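PDB 2IMP: lactaldehyde dehydrogenase from Escherichia coli, which oxidises L-lactaldehyde irreversibly to L-lactate with NAD+, acts on glycolaldehyde as well, and serves in the breakdown of L-fucose and L-rhamnose. Local coordinates for residues Pro64-Ala69 / Trp118-Glu123; Trp71-Ser76 / Tyr111-Ala116; Pro132-Leu137 / Val474-Ser479. All coordinates share one frame; numbering follows the deposited sequence.

Interaction 1 of 3, residues Pro64-Ala69 / Trp118-Glu123; sequences PAIERA and WARRYE
Ala119 meets Ala65 and Ala69 where the turn that follows helix 98-116 packs against the N-terminal end of helix 65-81, in the helical layer that flanks the NAD-binding part of the aldehyde dehydrogenase fold. The small methyl side chains let the backbones approach: the CA atoms of Ala65 and Ala119 come within 5.0 Å, and Ala119 CB settles 3.9 Å from Ala69 CB. Leu168 of helix 155-168 touches both Ala69 and Ala119 and continues this apolar patch.

Arg120 follows, and its chain, bent at chi2 (149°), brings the guanidinium to Ile66, whose CD1 sits over the centre of one face, 3.5 Å from Arg120 CZ. Ile66 reaches it because CG1 stands anti to the backbone N (chi1 -172°). A flat cation suits this place, since its face accepts a methyl while its edge stays available for polar partners; NH2 forms a salt bridge with Asp130 of a second subunit.

Further on, the Tyr122 ring lies near Ala65 CB, approached obliquely, and carries the hydroxyl to the Arg68 guanidinium, whose NE is hydrogen-bonded to Leu168 O. The two planes are 38° apart, and Tyr122 OH lies at the guanidinium edge, 3.1 Å from Arg68 NH2.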
loop_
_atom_site.group_PDB
_atom_site.type_symbol
_atom_site.label_atom_id
_atom_site.label_comp_id
_atom_site.label_asym_id
_atom_site.label_seq_id
_atom_site.Cartn_x
_atom_site.Cartn_y
_atom_site.Cartn_z
ATOM N N PRO A 64 -4.662 8.968 21.605
ATOM C CA PRO A 64 -4.557 7.816 20.703
ATOM C C PRO A 64 -5.634 8.017 19.612
ATOM O O PRO A 64 -6.704 8.550 19.905
ATOM C CB PRO A 64 -4.877 6.635 21.615
ATOM C CG PRO A 64 -4.347 7.100 22.951
ATOM C CD PRO A 64 -4.814 8.540 23.007
ATOM N N ALA A 65 -5.344 7.607 18.377
ATOM C CA ALA A 65 -6.296 7.776 17.288
ATOM C C ALA A 65 -7.703 7.199 17.562
ATOM O O ALA A 65 -8.713 7.807 17.197
ATOM C CB ALA A 65 -5.732 7.175 15.997
ATOM N N ILE A 66 -7.763 6.034 18.199
ATOM C CA ILE A 66 -9.064 5.447 18.480
ATOM C C ILE A 66 -9.932 6.354 19.379
ATOM O O ILE A 66 -11.159 6.347 19.286
ATOM C CB ILE A 66 -8.930 4.053 19.125
ATOM C CG1 ILE A 66 -10.310 3.388 19.219
ATOM C CG2 ILE A 66 -8.273 4.167 20.507
ATOM C CD1 ILE A 66 -10.878 2.926 17.892
ATOM N N GLU A 67 -9.284 7.136 20.240
ATOM C CA GLU A 67 -10.036 8.048 21.089
ATOM C C GLU A 67 -10.623 9.224 20.289
ATOM O O GLU A 67 -11.706 9.715 20.602
ATOM C CB GLU A 67 -9.178 8.545 22.258
ATOM C CG GLU A 67 -9.078 7.515 23.382
ATOM C CD GLU A 67 -8.147 7.930 24.513
ATOM O OE1 GLU A 67 -8.246 9.084 24.985
ATOM O OE2 GLU A 67 -7.325 7.088 24.939
ATOM N N ARG A 68 -9.906 9.664 19.259
ATOM C CA ARG A 68 -10.442 10.722 18.420
ATOM C C ARG A 68 -11.636 10.160 17.621
ATOM O O ARG A 68 -12.649 10.832 17.418
ATOM C CB ARG A 68 -9.358 11.276 17.482
ATOM C CG ARG A 68 -8.196 11.942 18.234
ATOM C CD ARG A 68 -7.277 12.716 17.304
ATOM N NE ARG A 68 -6.627 11.861 16.316
ATOM C CZ ARG A 68 -5.377 11.419 16.405
ATOM N NH1 ARG A 68 -4.626 11.751 17.444
ATOM N NH2 ARG A 68 -4.876 10.651 15.447
ATOM N N ALA A 69 -11.502 8.903 17.205
ATOM C CA ALA A 69 -12.577 8.232 16.497
ATOM C C ALA A 69 -13.836 8.150 17.389
ATOM O O ALA A 69 -14.963 8.362 16.934
ATOM C CB ALA A 69 -12.139 6.832 16.090
ATOM N N TRP A 118 -10.801 4.914 10.164
ATOM C CA TRP A 118 -9.412 5.012 9.719
ATOM C C TRP A 118 -8.402 5.080 10.881
ATOM O O TRP A 118 -7.203 4.892 10.678
ATOM C CB TRP A 118 -9.212 6.243 8.817
ATOM C CG TRP A 118 -9.640 6.024 7.389
ATOM C CD1 TRP A 118 -10.625 6.691 6.717
ATOM C CD2 TRP A 118 -9.119 5.046 6.472
ATOM N NE1 TRP A 118 -10.754 6.187 5.441
ATOM C CE2 TRP A 118 -9.843 5.177 5.265
ATOM C CE3 TRP A 118 -8.114 4.073 6.557
ATOM C CZ2 TRP A 118 -9.595 4.371 4.146
ATOM C CZ3 TRP A 118 -7.864 3.263 5.437
ATOM C CH2 TRP A 118 -8.605 3.423 4.249
ATOM N N ALA A 119 -8.912 5.328 12.087
ATOM C CA ALA A 119 -8.084 5.470 13.284
ATOM C C ALA A 119 -6.849 4.539 13.394
ATOM O O ALA A 119 -5.720 5.015 13.506
ATOM C CB ALA A 119 -8.952 5.320 14.539
ATOM N N ARG A 120 -7.078 3.233 13.388
ATOM C CA ARG A 120 -5.984 2.270 13.497
ATOM C C ARG A 120 -5.466 1.779 12.132
ATOM O O ARG A 120 -4.685 0.831 12.068
ATOM C CB ARG A 120 -6.456 1.039 14.278
ATOM C CG ARG A 120 -6.912 1.292 15.710
ATOM C CD ARG A 120 -7.984 0.287 16.087
ATOM N NE ARG A 120 -8.245 0.212 17.524
ATOM C CZ ARG A 120 -9.390 -0.222 18.043
ATOM N NH1 ARG A 120 -10.379 -0.603 17.244
ATOM N NH2 ARG A 120 -9.542 -0.302 19.360
ATOM N N ARG A 121 -5.900 2.432 11.060
ATOM C CA ARG A 121 -5.534 1.993 9.724
ATOM C C ARG A 121 -4.549 2.844 8.895
ATOM O O ARG A 121 -3.801 2.279 8.095
ATOM C CB ARG A 121 -6.808 1.754 8.912
ATOM C CG ARG A 121 -7.678 0.648 9.486
ATOM C CD ARG A 121 -8.837 0.319 8.573
ATOM N NE ARG A 121 -9.402 -0.991 8.893
ATOM C CZ ARG A 121 -10.181 -1.246 9.940
ATOM N NH1 ARG A 121 -10.511 -0.278 10.783
ATOM N NH2 ARG A 121 -10.610 -2.483 10.148
ATOM N N TYR A 122 -4.544 4.166 9.044
ATOM C CA TYR A 122 -3.590 4.919 8.240
ATOM C C TYR A 122 -2.151 4.559 8.647
ATOM O O TYR A 122 -1.787 4.623 9.823
ATOM C CB TYR A 122 -3.874 6.434 8.295
ATOM C CG TYR A 122 -3.689 7.139 9.620
ATOM C CD1 TYR A 122 -2.494 7.788 9.924
ATOM C CD2 TYR A 122 -4.733 7.223 10.536
ATOM C CE1 TYR A 122 -2.351 8.518 11.099
ATOM C CE2 TYR A 122 -4.600 7.941 11.716
ATOM C CZ TYR A 122 -3.408 8.588 11.990
ATOM O OH TYR A 122 -3.279 9.308 13.148
ATOM N N GLU A 123 -1.360 4.142 7.666
ATOM C CA GLU A 123 -0.013 3.670 7.948
ATOM C C GLU A 123 1.181 4.537 7.538
ATOM O O GLU A 123 1.153 5.233 6.529
ATOM C CB GLU A 123 0.192 2.290 7.308
ATOM C CG GLU A 123 -0.996 1.347 7.380
ATOM C CD GLU A 123 -0.693 -0.003 6.751
ATOM O OE1 GLU A 123 0.035 -0.036 5.734
ATOM O OE2 GLU A 123 -1.188 -1.027 7.264
#

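Interaction 2 of 3, residues Trp71-Ser76 / Tyr111-Ala116; sequences WLRKIS and YIDYMA. With SO4 (sulfate ion), chain C.
The Arg73 guanidinium has Ala116 CB over one face and a sulfate oxygen at its edge, on the rim of an antiparallel helix pair formed by helices 65-81 and 98-116. Arg73 NH1 gives sulfate O2 a weak hydrogen bond of 3.4 Å, and the anion, probably from the crystallisation liquor, is also held by Ser70. The chain, extended from CG to NE, carries the charge out to Glu117 of a third subunit, its salt-bridge partner. The Asp113 carboxylate is turned 49° from the guanidinium and touches Arg73 through the aliphatic part, OD1 lying 3.6 Å from CG. Its other oxygen, OD2, makes a salt bridge with Arg80, one turn beyond Ser76 on helix 65-81.

The short segments run 8.7 Å apart at 169°, with the small Ala116 and Ser76 facing the partner, consistent with this spacing. Leu72 CB sits 4.0 Å from Ile112 CG2 and 4.1 Å from Ala116 CB, a buried apolar seam that Ile75 extends with CG2 against Ile112 CD1. Ile112 also packs on Ala160 of helix 155-168, which carries the lactate-binding Arg161. Ser76 turns its hydroxyl between the backbone N and the carbonyl carbon (chi1 67°), which places OG 2.7 Å from Asp113 OD1.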
loop_
_atom_site.group_PDB
_atom_site.type_symbol
_atom_site.label_atom_id
_atom_site.label_comp_id
_atom_site.label_asym_id
_atom_site.label_seq_id
_atom_site.Cartn_x
_atom_site.Cartn_y
_atom_site.Cartn_z
ATOM N N TRP A 71 -14.732 10.199 19.679
ATOM C CA TRP A 71 -15.348 11.518 19.675
ATOM C C TRP A 71 -16.188 11.749 18.403
ATOM O O TRP A 71 -17.299 12.285 18.466
ATOM C CB TRP A 71 -14.279 12.615 19.793
ATOM C CG TRP A 71 -13.810 12.832 21.202
ATOM C CD1 TRP A 71 -12.555 12.622 21.699
ATOM C CD2 TRP A 71 -14.606 13.286 22.302
ATOM N NE1 TRP A 71 -12.520 12.917 23.042
ATOM C CE2 TRP A 71 -13.765 13.325 23.436
ATOM C CE3 TRP A 71 -15.949 13.660 22.436
ATOM C CZ2 TRP A 71 -14.228 13.727 24.694
ATOM C CZ3 TRP A 71 -16.408 14.058 23.687
ATOM C CH2 TRP A 71 -15.548 14.089 24.798
ATOM N N LEU A 72 -15.639 11.332 17.262
ATOM C CA LEU A 72 -16.349 11.460 15.997
ATOM C C LEU A 72 -17.655 10.646 15.988
ATOM O O LEU A 72 -18.677 11.109 15.499
ATOM C CB LEU A 72 -15.456 11.018 14.831
ATOM C CG LEU A 72 -14.289 11.930 14.441
ATOM C CD1 LEU A 72 -13.480 11.267 13.328
ATOM C CD2 LEU A 72 -14.824 13.283 13.973
ATOM N N ARG A 73 -17.605 9.439 16.539
ATOM C CA ARG A 73 -18.803 8.604 16.613
ATOM C C ARG A 73 -19.914 9.230 17.477
ATOM O O ARG A 73 -21.098 9.044 17.209
ATOM C CB ARG A 73 -18.451 7.212 17.142
ATOM C CG ARG A 73 -17.893 6.311 16.061
ATOM C CD ARG A 73 -17.153 5.113 16.613
ATOM N NE ARG A 73 -16.577 4.349 15.509
ATOM C CZ ARG A 73 -15.497 3.578 15.602
ATOM N NH1 ARG A 73 -14.855 3.456 16.760
ATOM N NH2 ARG A 73 -15.055 2.937 14.523
ATOM N N LYS A 74 -19.514 9.958 18.515
ATOM C CA LYS A 74 -20.486 10.636 19.353
ATOM C C LYS A 74 -21.198 11.732 18.561
ATOM O O LYS A 74 -22.393 11.968 18.740
ATOM C CB LYS A 74 -19.808 11.250 20.579
ATOM C CG LYS A 74 -19.310 10.213 21.565
ATOM C CD LYS A 74 -18.591 10.847 22.733
ATOM C CE LYS A 74 -18.100 9.780 23.697
ATOM N NZ LYS A 74 -17.303 10.387 24.806
ATOM N N ILE A 75 -20.448 12.389 17.678
ATOM C CA ILE A 75 -21.029 13.429 16.849
ATOM C C ILE A 75 -22.035 12.862 15.824
ATOM O O ILE A 75 -23.133 13.390 15.666
ATOM C CB ILE A 75 -19.937 14.237 16.108
ATOM C CG1 ILE A 75 -19.099 15.015 17.123
ATOM C CG2 ILE A 75 -20.588 15.194 15.105
ATOM C CD1 ILE A 75 -17.885 15.705 16.538
ATOM N N SER A 76 -21.654 11.788 15.139
ATOM C CA SER A 76 -22.565 11.183 14.182
ATOM C C SER A 76 -23.852 10.711 14.871
ATOM O O SER A 76 -24.947 10.878 14.340
ATOM C CB SER A 76 -21.903 9.999 13.466
ATOM O OG SER A 76 -21.651 8.936 14.366
ATOM N N TYR A 111 -20.913 8.923 6.784
ATOM C CA TYR A 111 -19.593 9.361 6.342
ATOM C C TYR A 111 -18.635 9.568 7.532
ATOM O O TYR A 111 -17.488 9.124 7.504
ATOM C CB TYR A 111 -19.724 10.655 5.536
ATOM C CG TYR A 111 -18.450 11.108 4.860
ATOM C CD1 TYR A 111 -17.497 11.847 5.551
ATOM C CD2 TYR A 111 -18.221 10.831 3.511
ATOM C CE1 TYR A 111 -16.347 12.307 4.920
ATOM C CE2 TYR A 111 -17.074 11.288 2.870
ATOM C CZ TYR A 111 -16.144 12.028 3.580
ATOM O OH TYR A 111 -15.026 12.507 2.946
ATOM N N ILE A 112 -19.129 10.240 8.570
ATOM C CA ILE A 112 -18.330 10.465 9.770
ATOM C C ILE A 112 -17.897 9.128 10.414
ATOM O O ILE A 112 -16.737 8.949 10.763
ATOM C CB ILE A 112 -19.107 11.326 10.808
ATOM C CG1 ILE A 112 -19.330 12.737 10.238
ATOM C CG2 ILE A 112 -18.347 11.376 12.130
ATOM C CD1 ILE A 112 -20.111 13.692 11.144
ATOM N N ASP A 113 -18.846 8.207 10.561
ATOM C CA ASP A 113 -18.535 6.892 11.102
ATOM C C ASP A 113 -17.477 6.177 10.238
ATOM O O ASP A 113 -16.532 5.588 10.758
ATOM C CB ASP A 113 -19.791 6.013 11.172
ATOM C CG ASP A 113 -20.690 6.361 12.350
ATOM O OD1 ASP A 113 -20.198 6.954 13.334
ATOM O OD2 ASP A 113 -21.892 6.020 12.295
ATOM N N TYR A 114 -17.674 6.232 8.922
ATOM C CA TYR A 114 -16.726 5.635 7.989
ATOM C C TYR A 114 -15.306 6.201 8.199
ATOM O O TYR A 114 -14.338 5.447 8.320
ATOM C CB TYR A 114 -17.174 5.875 6.539
ATOM C CG TYR A 114 -16.084 5.634 5.516
ATOM C CD1 TYR A 114 -15.699 4.342 5.153
ATOM C CD2 TYR A 114 -15.387 6.705 4.965
ATOM C CE1 TYR A 114 -14.630 4.130 4.267
ATOM C CE2 TYR A 114 -14.324 6.509 4.092
ATOM C CZ TYR A 114 -13.949 5.226 3.749
ATOM O OH TYR A 114 -12.872 5.060 2.915
ATOM N N MET A 115 -15.204 7.527 8.257
ATOM C CA MET A 115 -13.913 8.168 8.486
ATOM C C MET A 115 -13.277 7.796 9.843
ATOM O O MET A 115 -12.069 7.575 9.930
ATOM C CB MET A 115 -14.053 9.688 8.379
ATOM C CG MET A 115 -14.102 10.200 6.943
ATOM S SD MET A 115 -12.538 9.919 6.057
ATOM C CE MET A 115 -13.056 10.110 4.374
ATOM N N ALA A 116 -14.100 7.713 10.887
ATOM C CA ALA A 116 -13.595 7.343 12.205
ATOM C C ALA A 116 -12.899 5.960 12.191
ATOM O O ALA A 116 -12.017 5.686 12.999
ATOM C CB ALA A 116 -14.740 7.337 13.230
HETATM S S SO4 C . -16.513 4.047 20.660
HETATM O O1 SO4 C . -17.512 4.641 19.750
HETATM O O2 SO4 C . -15.164 4.209 20.084
HETATM O O3 SO4 C . -16.573 4.725 21.969
HETATM O O4 SO4 C . -16.805 2.611 20.836
#

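Interaction 3 of 3, residues Pro132-Leu137 / Val474-Ser479; sequences PGENIL and VVYLQS
Asn135 and Leu477 form a hydrogen-bonded pair at the middle of an antiparallel beta ladder between strands 134-149 and 470-478, in the strand extension through which aldehyde dehydrogenase subunits associate. The backbone bonds come in two couples. Asn135 N reaches Leu477 O at 3.0 Å, almost straight at 171°, and Leu477 N returns to Asn135 O; Leu137 and Val475 repeat the exchange, with Val475 N 2.7 Å from Leu137 O. Between them, in the non-hydrogen-bonded pair with Tyr476, Ile136 CA makes a C-H...O contact to Val475 O. A weak hydrogen bond runs from Ser479 N to Gly133 O; Gly133 has a positive phi of 71°, a conformation glycine adopts easily.

The apolar contacts lie on both faces. Ile136 stands side by side with Val474 and Tyr476, its CG2 3.8 Å from Val474 CG1 and its CG1 3.9 Å from Tyr476 CD2. On the other face Leu137 and Val475 meet through their CB atoms. Branched and aromatic residues suit such extended strands. The sheet runs on into a fourth subunit, where Tyr436 stacks on Tyr476.

Polar side chains gather at the open end. Bent at chi2 (64°), the Gln478 chain curls back, with Pro132 O lying close to its amide plane, 3.2 Å from NE2. Were Gln478 replaced by an alanine, Pro132 O would probably lose its amide donor and the turn at Gly133 be less firmly tied. The Glu134 carboxylate is hydrogen-bonded through OE1 to Ser129 of its own chain and salt-bridged through OE2 to Arg439 of the fourth subunit, and it comes to the edge of the Tyr476 ring, OE2 lying 3.6 Å from Tyr476 CB.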
loop_
_atom_site.group_PDB
_atom_site.type_symbol
_atom_site.label_atom_id
_atom_site.label_comp_id
_atom_site.label_asym_id
_atom_site.label_seq_id
_atom_site.Cartn_x
_atom_site.Cartn_y
_atom_site.Cartn_z
ATOM N N PRO A 132 24.460 0.615 6.122
ATOM C CA PRO A 132 24.489 -0.486 7.083
ATOM C C PRO A 132 23.980 -0.029 8.472
ATOM O O PRO A 132 24.389 1.017 8.980
ATOM C CB PRO A 132 25.968 -0.868 7.121
ATOM C CG PRO A 132 26.430 -0.559 5.748
ATOM C CD PRO A 132 25.774 0.773 5.472
ATOM N N GLY A 133 23.085 -0.817 9.057
ATOM C CA GLY A 133 22.571 -0.495 10.376
ATOM C C GLY A 133 21.635 0.697 10.480
ATOM O O GLY A 133 21.283 1.106 11.588
ATOM N N GLU A 134 21.240 1.274 9.349
ATOM C CA GLU A 134 20.322 2.404 9.398
ATOM C C GLU A 134 18.864 2.039 9.096
ATOM O O GLU A 134 18.581 1.226 8.218
ATOM C CB GLU A 134 20.748 3.519 8.431
ATOM C CG GLU A 134 19.737 4.675 8.369
ATOM C CD GLU A 134 20.130 5.797 7.412
ATOM O OE1 GLU A 134 20.006 5.619 6.186
ATOM O OE2 GLU A 134 20.559 6.865 7.891
ATOM N N ASN A 135 17.957 2.639 9.852
ATOM C CA ASN A 135 16.529 2.454 9.651
ATOM C C ASN A 135 15.860 3.756 9.190
ATOM O O ASN A 135 16.026 4.798 9.826
ATOM C CB ASN A 135 15.834 2.010 10.940
ATOM C CG ASN A 135 15.989 0.530 11.217
ATOM O OD1 ASN A 135 15.631 -0.310 10.390
ATOM N ND2 ASN A 135 16.513 0.203 12.393
ATOM N N ILE A 136 15.135 3.695 8.082
ATOM C CA ILE A 136 14.430 4.863 7.597
ATOM C C ILE A 136 12.938 4.751 7.941
ATOM O O ILE A 136 12.205 3.976 7.329
ATOM C CB ILE A 136 14.588 5.028 6.076
ATOM C CG1 ILE A 136 16.067 5.175 5.717
ATOM C CG2 ILE A 136 13.821 6.250 5.610
ATOM C CD1 ILE A 136 16.334 5.191 4.222
ATOM N N LEU A 137 12.525 5.505 8.952
ATOM C CA LEU A 137 11.151 5.486 9.410
ATOM C C LEU A 137 10.319 6.673 8.928
ATOM O O LEU A 137 10.629 7.821 9.237
ATOM C CB LEU A 137 11.114 5.451 10.944
ATOM C CG LEU A 137 11.963 4.372 11.620
ATOM C CD1 LEU A 137 11.886 4.540 13.129
ATOM C CD2 LEU A 137 11.480 2.994 11.199
ATOM N N VAL A 474 10.132 11.935 7.920
ATOM C CA VAL A 474 11.096 10.888 7.647
ATOM C C VAL A 474 12.274 10.891 8.620
ATOM O O VAL A 474 13.053 11.851 8.684
ATOM C CB VAL A 474 11.622 10.980 6.195
ATOM C CG1 VAL A 474 12.623 9.867 5.927
ATOM C CG2 VAL A 474 10.458 10.876 5.218
ATOM N N VAL A 475 12.376 9.812 9.385
ATOM C CA VAL A 475 13.439 9.676 10.361
ATOM C C VAL A 475 14.577 8.729 9.938
ATOM O O VAL A 475 14.352 7.548 9.659
ATOM C CB VAL A 475 12.884 9.180 11.716
ATOM C CG1 VAL A 475 14.004 9.122 12.749
ATOM C CG2 VAL A 475 11.768 10.111 12.189
ATOM N N TYR A 476 15.785 9.276 9.869
ATOM C CA TYR A 476 16.950 8.479 9.536
ATOM C C TYR A 476 17.696 8.089 10.820
ATOM O O TYR A 476 18.507 8.854 11.349
ATOM C CB TYR A 476 17.886 9.240 8.593
ATOM C CG TYR A 476 17.310 9.528 7.221
ATOM C CD1 TYR A 476 16.437 10.594 7.016
ATOM C CD2 TYR A 476 17.658 8.744 6.117
ATOM C CE1 TYR A 476 15.931 10.883 5.746
ATOM C CE2 TYR A 476 17.153 9.023 4.843
ATOM C CZ TYR A 476 16.289 10.097 4.668
ATOM O OH TYR A 476 15.787 10.383 3.415
ATOM N N LEU A 477 17.361 6.914 11.331
ATOM C CA LEU A 477 17.957 6.412 12.555
ATOM C C LEU A 477 19.241 5.594 12.305
ATOM O O LEU A 477 19.180 4.420 11.941
ATOM C CB LEU A 477 16.916 5.571 13.298
ATOM C CG LEU A 477 17.237 5.071 14.705
ATOM C CD1 LEU A 477 17.812 6.197 15.548
ATOM C CD2 LEU A 477 15.962 4.531 15.334
ATOM N N GLN A 478 20.391 6.240 12.487
ATOM C CA GLN A 478 21.679 5.589 12.263
ATOM C C GLN A 478 22.204 4.750 13.447
ATOM O O GLN A 478 22.379 5.259 14.556
ATOM C CB GLN A 478 22.735 6.629 11.881
ATOM C CG GLN A 478 24.096 6.026 11.556
ATOM C CD GLN A 478 24.054 5.121 10.337
ATOM O OE1 GLN A 478 23.923 5.592 9.201
ATOM N NE2 GLN A 478 24.154 3.813 10.564
ATOM N N SER A 479 22.452 3.471 13.176
ATOM C CA SER A 479 22.951 2.531 14.175
ATOM C C SER A 479 21.943 2.196 15.292
ATOM O O SER A 479 21.219 1.204 15.206
ATOM C CB SER A 479 24.243 3.062 14.800
ATOM O OG SER A 479 24.708 2.198 15.824
ATOM O OXT SER A 479 22.080 2.987 16.188
#

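Interactions 1 and 2 are neighbours, their centres 11 Å apart, and share helix 65-81: its N-terminal end meets the segment 118-123 and its next turns meet helix 98-116, so the shorter chain loop of interaction 2 falls within that of interaction 1. They touch directly, Ala69 CB lying 3.3 Å from Ala116 O. Interaction 3 comes later along the chain and pairs strand 134-149 with the C-terminal strand, 337 residues on, its centre about 25 Å from that of interaction 1 and 36 Å from that of interaction 2. The chain thus passes from a helical layer to the far end of a sheet that also includes strands 172-176 and 222-227, and all three contacts border other subunits of the homotetramer.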